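Local coordinates for arginine decarboxylase, A207R protein (Paramecium bursaria Chlorella virus 1, PDB 2NVA) that decarboxylates arginine to agmatine with the help of pyridoxal 5'-phosphate, as a dimeric, ornithine-decarboxylase-like enzyme with a TIM-barrel domain, at residues Thr92-Asp97 and Asp119-Tyr124; Ala110-Ser115 and Cys128-Arg133. All coordinates share one frame; numbering follows the deposited sequence.

Contact 1: residues Thr92-Asp97 and Asp119-Tyr124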
ATOM      1  N   THR A  92      17.590 -10.181   7.371  1.00 12.11           N
ATOM      2  CA  THR A  92      19.051 -10.005   7.359  1.00 12.16           C
ATOM      3  C   THR A  92      19.492  -8.591   7.698  1.00 12.68           C
ATOM      4  O   THR A  92      20.689  -8.351   7.906  1.00 12.38           O
ATOM      5  CB  THR A  92      19.694 -10.424   6.004  1.00 12.41           C
ATOM      6  OG1 THR A  92      19.209  -9.564   4.965  1.00 12.31           O
ATOM      7  CG2 THR A  92      19.358 -11.890   5.668  1.00 11.97           C
ATOM      8  N   MET A  93      18.537  -7.657   7.761  1.00 12.08           N
ATOM      9  CA  MET A  93      18.851  -6.251   8.075  1.00 12.69           C
ATOM     10  C   MET A  93      17.981  -5.766   9.235  1.00 12.81           C
ATOM     11  O   MET A  93      16.801  -5.453   9.056  1.00 13.29           O
ATOM     12  CB  MET A  93      18.655  -5.368   6.838  1.00 12.81           C
ATOM     13  CG  MET A  93      19.635  -5.673   5.722  1.00 13.46           C
ATOM     14  SD  MET A  93      21.284  -5.070   6.147  1.00 13.06           S
ATOM     15  CE  MET A  93      22.239  -5.610   4.722  1.00 12.60           C
ATOM     16  N   LYS A  94      18.581  -5.713  10.423  1.00 12.58           N
ATOM     17  CA  LYS A  94      17.850  -5.470  11.666  1.00 12.23           C
ATOM     18  C   LYS A  94      18.392  -4.196  12.302  1.00 12.61           C
ATOM     19  O   LYS A  94      19.611  -4.014  12.358  1.00 12.57           O
ATOM     20  CB  LYS A  94      18.071  -6.650  12.625  1.00 12.63           C
ATOM     21  CG  LYS A  94      17.545  -8.006  12.110  1.00 12.19           C
ATOM     22  CD  LYS A  94      18.174  -9.210  12.843  1.00 11.93           C
ATOM     23  CE  LYS A  94      19.640  -9.469  12.411  1.00 12.45           C
ATOM     24  NZ  LYS A  94      19.806  -9.563  10.910  1.00 13.53           N
ATOM     25  N   THR A  95      17.513  -3.326  12.795  1.00 12.22           N
ATOM     26  CA  THR A  95      17.995  -2.108  13.420  1.00 12.69           C
ATOM     27  C   THR A  95      18.723  -2.457  14.723  1.00 12.84           C
ATOM     28  O   THR A  95      18.421  -3.462  15.369  1.00 12.13           O
ATOM     29  CB  THR A  95      16.869  -1.087  13.719  1.00 12.93           C
ATOM     30  OG1 THR A  95      16.078  -1.552  14.817  1.00 12.38           O
ATOM     31  CG2 THR A  95      15.970  -0.866  12.490  1.00 12.65           C
ATOM     32  N   ILE A  96      19.674  -1.606  15.084  1.00 12.52           N
ATOM     33  CA  ILE A  96      20.397  -1.733  16.345  1.00 13.07           C
ATOM     34  C   ILE A  96      19.418  -1.811  17.522  1.00 13.04           C
ATOM     35  O   ILE A  96      19.544  -2.689  18.371  1.00 12.91           O
ATOM     36  CB  ILE A  96      21.394  -0.576  16.520  1.00 13.23           C
ATOM     37  CG1 ILE A  96      22.573  -0.759  15.555  1.00 13.79           C
ATOM     38  CG2 ILE A  96      21.886  -0.498  17.972  1.00 13.15           C
ATOM     39  CD1 ILE A  96      23.469   0.475  15.391  1.00 14.63           C
ATOM     40  N   ASP A  97      18.422  -0.925  17.558  1.00 13.07           N
ATOM     41  CA  ASP A  97      17.467  -0.977  18.672  1.00 13.54           C
ATOM     42  C   ASP A  97      16.629  -2.259  18.690  1.00 13.44           C
ATOM     43  O   ASP A  97      16.262  -2.740  19.771  1.00 13.71           O
ATOM     44  CB  ASP A  97      16.566   0.255  18.690  1.00 14.12           C
ATOM     45  CG  ASP A  97      17.271   1.480  19.213  1.00 17.57           C
ATOM     46  OD1 ASP A  97      16.956   2.588  18.710  1.00 19.03           O
ATOM     47  OD2 ASP A  97      18.140   1.376  20.126  1.00 17.25           O
ATOM     48  N   ASP A 119      28.983  -6.848  12.288  1.00 12.36           N
ATOM     49  CA  ASP A 119      29.475  -5.782  13.174  1.00 12.64           C
ATOM     50  C   ASP A 119      28.411  -5.409  14.206  1.00 12.85           C
ATOM     51  O   ASP A 119      28.712  -5.292  15.392  1.00 13.07           O
ATOM     52  CB  ASP A 119      29.841  -4.525  12.384  1.00 13.01           C
ATOM     53  CG  ASP A 119      31.077  -4.702  11.540  1.00 13.51           C
ATOM     54  OD1 ASP A 119      31.905  -5.573  11.871  1.00 14.11           O
ATOM     55  OD2 ASP A 119      31.214  -3.970  10.533  1.00 14.26           O
ATOM     56  N   LYS A 120      27.172  -5.230  13.743  1.00 12.36           N
ATOM     57  CA  LYS A 120      26.054  -4.881  14.623  1.00 12.43           C
ATOM     58  C   LYS A 120      25.841  -5.960  15.671  1.00 12.29           C
ATOM     59  O   LYS A 120      25.656  -5.654  16.851  1.00 12.24           O
ATOM     60  CB  LYS A 120      24.763  -4.686  13.819  1.00 12.47           C
ATOM     61  CG  LYS A 120      24.602  -3.294  13.242  1.00 13.62           C
ATOM     62  CD  LYS A 120      23.196  -3.105  12.674  1.00 14.41           C
ATOM     63  CE  LYS A 120      23.092  -3.639  11.277  1.00 14.44           C
ATOM     64  NZ  LYS A 120      21.688  -3.597  10.768  1.00 12.35           N
ATOM     65  N   ILE A 121      25.861  -7.215  15.228  1.00 11.72           N
ATOM     66  CA  ILE A 121      25.686  -8.369  16.125  1.00 12.23           C
ATOM     67  C   ILE A 121      26.770  -8.382  17.196  1.00 12.38           C
ATOM     68  O   ILE A 121      26.478  -8.505  18.386  1.00 12.29           O
ATOM     69  CB  ILE A 121      25.678  -9.705  15.332  1.00 12.22           C
ATOM     70  CG1 ILE A 121      24.457  -9.775  14.399  1.00 12.96           C
ATOM     71  CG2 ILE A 121      25.773 -10.946  16.273  1.00 12.06           C
ATOM     72  CD1 ILE A 121      23.094  -9.904  15.109  1.00 13.73           C
ATOM     73  N   HIS A 122      28.017  -8.239  16.756  1.00 12.23           N
ATOM     74  CA  HIS A 122      29.161  -8.224  17.662  1.00 12.64           C
ATOM     75  C   HIS A 122      28.978  -7.186  18.768  1.00 12.60           C
ATOM     76  O   HIS A 122      29.202  -7.479  19.951  1.00 12.70           O
ATOM     77  CB  HIS A 122      30.453  -7.955  16.890  1.00 12.16           C
ATOM     78  CG  HIS A 122      31.671  -7.956  17.760  1.00 13.66           C
ATOM     79  ND1 HIS A 122      32.220  -9.116  18.264  1.00 14.97           N
ATOM     80  CD2 HIS A 122      32.424  -6.942  18.242  1.00 14.88           C
ATOM     81  CE1 HIS A 122      33.266  -8.814  19.017  1.00 14.72           C
ATOM     82  NE2 HIS A 122      33.414  -7.500  19.015  1.00 15.04           N
ATOM     83  N   THR A 123      28.555  -5.985  18.383  1.00 12.53           N
ATOM     84  CA  THR A 123      28.434  -4.875  19.324  1.00 12.83           C
ATOM     85  C   THR A 123      27.199  -4.995  20.238  1.00 13.02           C
ATOM     86  O   THR A 123      27.294  -4.730  21.440  1.00 12.57           O
ATOM     87  CB  THR A 123      28.463  -3.508  18.607  1.00 13.25           C
ATOM     88  OG1 THR A 123      29.650  -3.416  17.800  1.00 13.93           O
ATOM     89  CG2 THR A 123      28.449  -2.354  19.612  1.00 12.82           C
ATOM     90  N   TYR A 124      26.070  -5.443  19.682  1.00 12.74           N
ATOM     91  CA  TYR A 124      24.764  -5.315  20.354  1.00 12.75           C
ATOM     92  C   TYR A 124      24.059  -6.604  20.758  1.00 12.53           C
ATOM     93  O   TYR A 124      23.171  -6.581  21.615  1.00 13.00           O
ATOM     94  CB  TYR A 124      23.803  -4.479  19.494  1.00 12.66           C
ATOM     95  CG  TYR A 124      24.321  -3.096  19.288  1.00 13.19           C
ATOM     96  CD1 TYR A 124      24.288  -2.164  20.329  1.00 14.02           C
ATOM     97  CD2 TYR A 124      24.896  -2.725  18.075  1.00 13.47           C
ATOM     98  CE1 TYR A 124      24.799  -0.884  20.169  1.00 14.57           C
ATOM     99  CE2 TYR A 124      25.403  -1.440  17.893  1.00 14.72           C
ATOM    100  CZ  TYR A 124      25.354  -0.528  18.952  1.00 15.37           C
ATOM    101  OH  TYR A 124      25.853   0.742  18.792  1.00 14.57           O
TER
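Ile96 and Lys120 meet where the start of helix 96-105 comes up against helix 115-124, their CA atoms 6.7 Å apart. The tight part is polar at one end and aromatic at the other. Lys120 sends its NZ to the backbone O of Lys94, a 2.6 Å hydrogen bond with the nitrogen above the carbonyl plane, 36° out of it. A bend at chi3 (-84°) turns the Lys120 chain toward that oxygen, while its CD passes Ile96 CG1 at 3.8 Å. The ammonium also donates a hydrogen bond to the O of Ile269 in the second subunit and forms a salt bridge with Glu117, which also bridges to Lys94 NZ, probably offsetting part of both charges. At the other end Ile96 CG2 stands almost over the centre of the Tyr124 ring, 3.4 Å from the centroid and 4° off the normal, a CH-pi contact; Thr123 CG2 lies against the opposite face near the rim. Looser, though buried like Lys120, is the approach of Lys94 CE to Ile121 CD1, at 4.4 Å; Lys94 NZ is held by His91 O and Thr111 O as well. The Ile96-Tyr124 pair is close-packed yet partly exposed, and Thr123 beyond it is exposed. Ile341 of the second subunit packs on Ile96 and Lys120. The loop before helix 96-105 and its first turn pack on helix 115-124 in the outer layer of a TIM barrel, at the dimer interface.

Contact 2: residues Ala110-Ser115 and Cys128-Arg133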
ATOM      1  N   ALA A 110      19.102 -15.427  14.492  1.00 11.88           N
ATOM      2  CA  ALA A 110      18.830 -14.434  13.434  1.00 11.68           C
ATOM      3  C   ALA A 110      19.635 -14.714  12.180  1.00 12.03           C
ATOM      4  O   ALA A 110      20.584 -15.500  12.210  1.00 11.37           O
ATOM      5  CB  ALA A 110      19.109 -13.003  13.933  1.00 12.14           C
ATOM      6  N   THR A 111      19.237 -14.078  11.081  1.00 11.81           N
ATOM      7  CA  THR A 111      19.911 -14.250   9.797  1.00 12.18           C
ATOM      8  C   THR A 111      20.801 -13.043   9.470  1.00 12.52           C
ATOM      9  O   THR A 111      20.652 -11.969  10.061  1.00 12.27           O
ATOM     10  CB  THR A 111      18.904 -14.478   8.633  1.00 12.21           C
ATOM     11  OG1 THR A 111      17.969 -13.396   8.595  1.00 12.37           O
ATOM     12  CG2 THR A 111      18.133 -15.800   8.827  1.00 12.67           C
ATOM     13  N   PHE A 112      21.749 -13.250   8.551  1.00 11.74           N
ATOM     14  CA  PHE A 112      22.583 -12.157   8.031  1.00 12.22           C
ATOM     15  C   PHE A 112      23.039 -12.479   6.619  1.00 12.42           C
ATOM     16  O   PHE A 112      23.009 -13.645   6.194  1.00 12.68           O
ATOM     17  CB  PHE A 112      23.810 -11.902   8.925  1.00 12.24           C
ATOM     18  CG  PHE A 112      24.864 -12.971   8.829  1.00 12.72           C
ATOM     19  CD1 PHE A 112      26.044 -12.750   8.119  1.00 12.84           C
ATOM     20  CD2 PHE A 112      24.673 -14.205   9.448  1.00 12.86           C
ATOM     21  CE1 PHE A 112      27.029 -13.737   8.022  1.00 12.84           C
ATOM     22  CE2 PHE A 112      25.651 -15.204   9.347  1.00 13.25           C
ATOM     23  CZ  PHE A 112      26.831 -14.965   8.638  1.00 13.34           C
ATOM     24  N   ASP A 113      23.458 -11.438   5.904  1.00 12.73           N
ATOM     25  CA  ASP A 113      24.050 -11.595   4.577  1.00 12.79           C
ATOM     26  C   ASP A 113      25.121 -10.536   4.278  1.00 13.03           C
ATOM     27  O   ASP A 113      25.521 -10.370   3.126  1.00 12.74           O
ATOM     28  CB  ASP A 113      22.971 -11.623   3.479  1.00 13.08           C
ATOM     29  CG  ASP A 113      22.148 -10.313   3.395  1.00 13.92           C
ATOM     30  OD1 ASP A 113      22.628  -9.235   3.844  1.00 12.91           O
ATOM     31  OD2 ASP A 113      21.011 -10.383   2.869  1.00 12.74           O
ATOM     32  N   SER A 114      25.574  -9.833   5.322  1.00 12.56           N
ATOM     33  CA  SER A 114      26.564  -8.765   5.163  1.00 12.75           C
ATOM     34  C   SER A 114      27.533  -8.675   6.339  1.00 12.35           C
ATOM     35  O   SER A 114      27.210  -9.074   7.463  1.00 12.26           O
ATOM     36  CB  SER A 114      25.859  -7.410   5.000  1.00 12.73           C
ATOM     37  OG  SER A 114      25.158  -7.048   6.182  1.00 13.32           O
ATOM     38  N   SER A 115      28.719  -8.138   6.070  1.00 12.20           N
ATOM     39  CA  SER A 115      29.726  -7.947   7.125  1.00 12.62           C
ATOM     40  C   SER A 115      29.262  -6.878   8.124  1.00 12.10           C
ATOM     41  O   SER A 115      29.490  -7.014   9.321  1.00 12.89           O
ATOM     42  CB  SER A 115      31.090  -7.594   6.517  1.00 12.44           C
ATOM     43  OG  SER A 115      31.061  -6.334   5.860  1.00 14.09           O
ATOM     44  N   CYS A 128      24.044 -13.905  19.827  1.00 12.96           N
ATOM     45  CA  CYS A 128      22.984 -14.314  18.920  1.00 12.51           C
ATOM     46  C   CYS A 128      23.523 -15.408  17.997  1.00 12.75           C
ATOM     47  O   CYS A 128      24.630 -15.278  17.453  1.00 13.16           O
ATOM     48  CB  CYS A 128      22.498 -13.111  18.114  1.00 12.89           C
ATOM     49  SG  CYS A 128      21.003 -13.440  17.149  1.00 13.11           S
ATOM     50  N   LYS A 129      22.774 -16.496  17.858  1.00 11.99           N
ATOM     51  CA  LYS A 129      23.171 -17.565  16.951  1.00 12.48           C
ATOM     52  C   LYS A 129      22.760 -17.175  15.540  1.00 12.61           C
ATOM     53  O   LYS A 129      21.589 -16.889  15.295  1.00 13.00           O
ATOM     54  CB  LYS A 129      22.551 -18.894  17.368  1.00 12.49           C
ATOM     55  CG  LYS A 129      22.890 -19.266  18.821  1.00 13.58           C
ATOM     56  CD  LYS A 129      22.458 -20.695  19.150  1.00 15.23           C
ATOM     57  CE  LYS A 129      22.501 -20.956  20.666  1.00 17.04           C
ATOM     58  NZ  LYS A 129      23.879 -20.756  21.234  1.00 17.91           N
ATOM     59  N   MET A 130      23.723 -17.188  14.622  1.00 12.70           N
ATOM     60  CA  MET A 130      23.521 -16.618  13.292  1.00 12.34           C
ATOM     61  C   MET A 130      23.331 -17.643  12.193  1.00 12.25           C
ATOM     62  O   MET A 130      23.976 -18.688  12.188  1.00 12.62           O
ATOM     63  CB  MET A 130      24.664 -15.663  12.929  1.00 12.47           C
ATOM     64  CG  MET A 130      24.820 -14.480  13.895  1.00 12.19           C
ATOM     65  SD  MET A 130      23.297 -13.528  14.189  1.00 12.96           S
ATOM     66  CE  MET A 130      23.053 -12.776  12.577  1.00 11.80           C
ATOM     67  N   ILE A 131      22.433 -17.318  11.261  1.00 12.09           N
ATOM     68  CA  ILE A 131      22.166 -18.154  10.102  1.00 12.05           C
ATOM     69  C   ILE A 131      22.517 -17.349   8.858  1.00 11.51           C
ATOM     70  O   ILE A 131      21.967 -16.279   8.634  1.00 11.75           O
ATOM     71  CB  ILE A 131      20.679 -18.632  10.054  1.00 12.35           C
ATOM     72  CG1 ILE A 131      20.376 -19.562  11.232  1.00 13.38           C
ATOM     73  CG2 ILE A 131      20.377 -19.338   8.744  1.00 12.08           C
ATOM     74  CD1 ILE A 131      18.879 -19.876  11.411  1.00 13.78           C
ATOM     75  N   LEU A 132      23.447 -17.865   8.062  1.00 11.52           N
ATOM     76  CA  LEU A 132      23.834 -17.158   6.853  1.00 11.78           C
ATOM     77  C   LEU A 132      22.791 -17.397   5.766  1.00 11.84           C
ATOM     78  O   LEU A 132      22.557 -18.533   5.370  1.00 12.16           O
ATOM     79  CB  LEU A 132      25.232 -17.582   6.379  1.00 12.07           C
ATOM     80  CG  LEU A 132      25.668 -17.057   5.001  1.00 12.30           C
ATOM     81  CD1 LEU A 132      25.810 -15.535   4.968  1.00 13.54           C
ATOM     82  CD2 LEU A 132      26.956 -17.740   4.538  1.00 13.27           C
ATOM     83  N   ARG A 133      22.186 -16.316   5.288  1.00 11.86           N
ATOM     84  CA  ARG A 133      21.253 -16.408   4.175  1.00 12.22           C
ATOM     85  C   ARG A 133      22.008 -16.286   2.855  1.00 12.45           C
ATOM     86  O   ARG A 133      22.720 -15.305   2.628  1.00 12.70           O
ATOM     87  CB  ARG A 133      20.169 -15.332   4.260  1.00 12.06           C
ATOM     88  CG  ARG A 133      19.170 -15.422   3.116  1.00 12.64           C
ATOM     89  CD  ARG A 133      17.980 -14.514   3.348  1.00 12.22           C
ATOM     90  NE  ARG A 133      17.149 -14.401   2.154  1.00 13.01           N
ATOM     91  CZ  ARG A 133      16.043 -13.663   2.096  1.00 12.37           C
ATOM     92  NH1 ARG A 133      15.652 -12.969   3.159  1.00 12.53           N
ATOM     93  NH2 ARG A 133      15.328 -13.609   0.975  1.00 12.91           N
TER
HETATM   94  O   HOH W   1      16.225 -13.843   6.244  1.00 12.71           O
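Ala110, Thr111 and Phe112 pair in parallel register with Met130, Ile131 and Leu132. Four backbone hydrogen bonds form the ladder: Ala110 N to Lys129 O, Ile131 N to Ala110 O, Phe112 N to Ile131 O and Arg133 N to Phe112 O, all 2.8 to 3.0 Å between N and O. Two CA-H...O contacts supplement them, the shorter from Thr111 CA to Ile131 O at 3.1 Å. Among the apolar contacts, Phe112 dominates the face it shares with Ala110, Met130 and Leu132. With chi1 at 72°, CG sits over the backbone between N and C, and this swings the ring onto Met130 and Leu132 of the next strand. Leu132 CD1 lies over one ring face, offset toward the rim, as a CH-pi contact 4.1 Å from the centroid, while Met130 CB approaches Phe112 CE2 obliquely at 3.7 Å. The Met130 chain folds back at chi2 and chi3, bringing CE to 3.6 Å from Thr111 O; Cys128 SG rests on Ala110 CB. On the other face Thr111 CG2 meets Ile131 CB at 4.0 Å. One water joins Thr111 OG1 to Arg133 NH1; the Arg133 side chain, extended from CG to NE, touches the bound cofactor-agmatine adduct and His176. Adjacent parallel strands joined by helix 115-124 make a beta-alpha-beta unit of the TIM barrel, with the C-terminal end of strand 129-133 beside the cofactor pocket.

From the N terminus, residues 92-97 follow strand 87-89 and enter helix 96-105; strand 109-112 comes next and opens contact 2. Helix 115-124 then returns to the opening segment, so contact 1 closes a loop holding the rest of helix 96-105, strand 109-112 and the start of helix 115-124. Strand 129-133 comes last and closes contact 2. Because their segments alternate, the two loops cross rather than nest. Contact 1 ties neighbouring helices of the outer layer together, whereas contact 2 joins strands of the barrel wall. Residues 92-97 and 110-115 also meet directly: Thr92 OG1 lies 2.9 Å from Asp113 OD2, a probable hydrogen bond, and Met93 CE packs on Ser114 OG. Both contacts touch the second subunit.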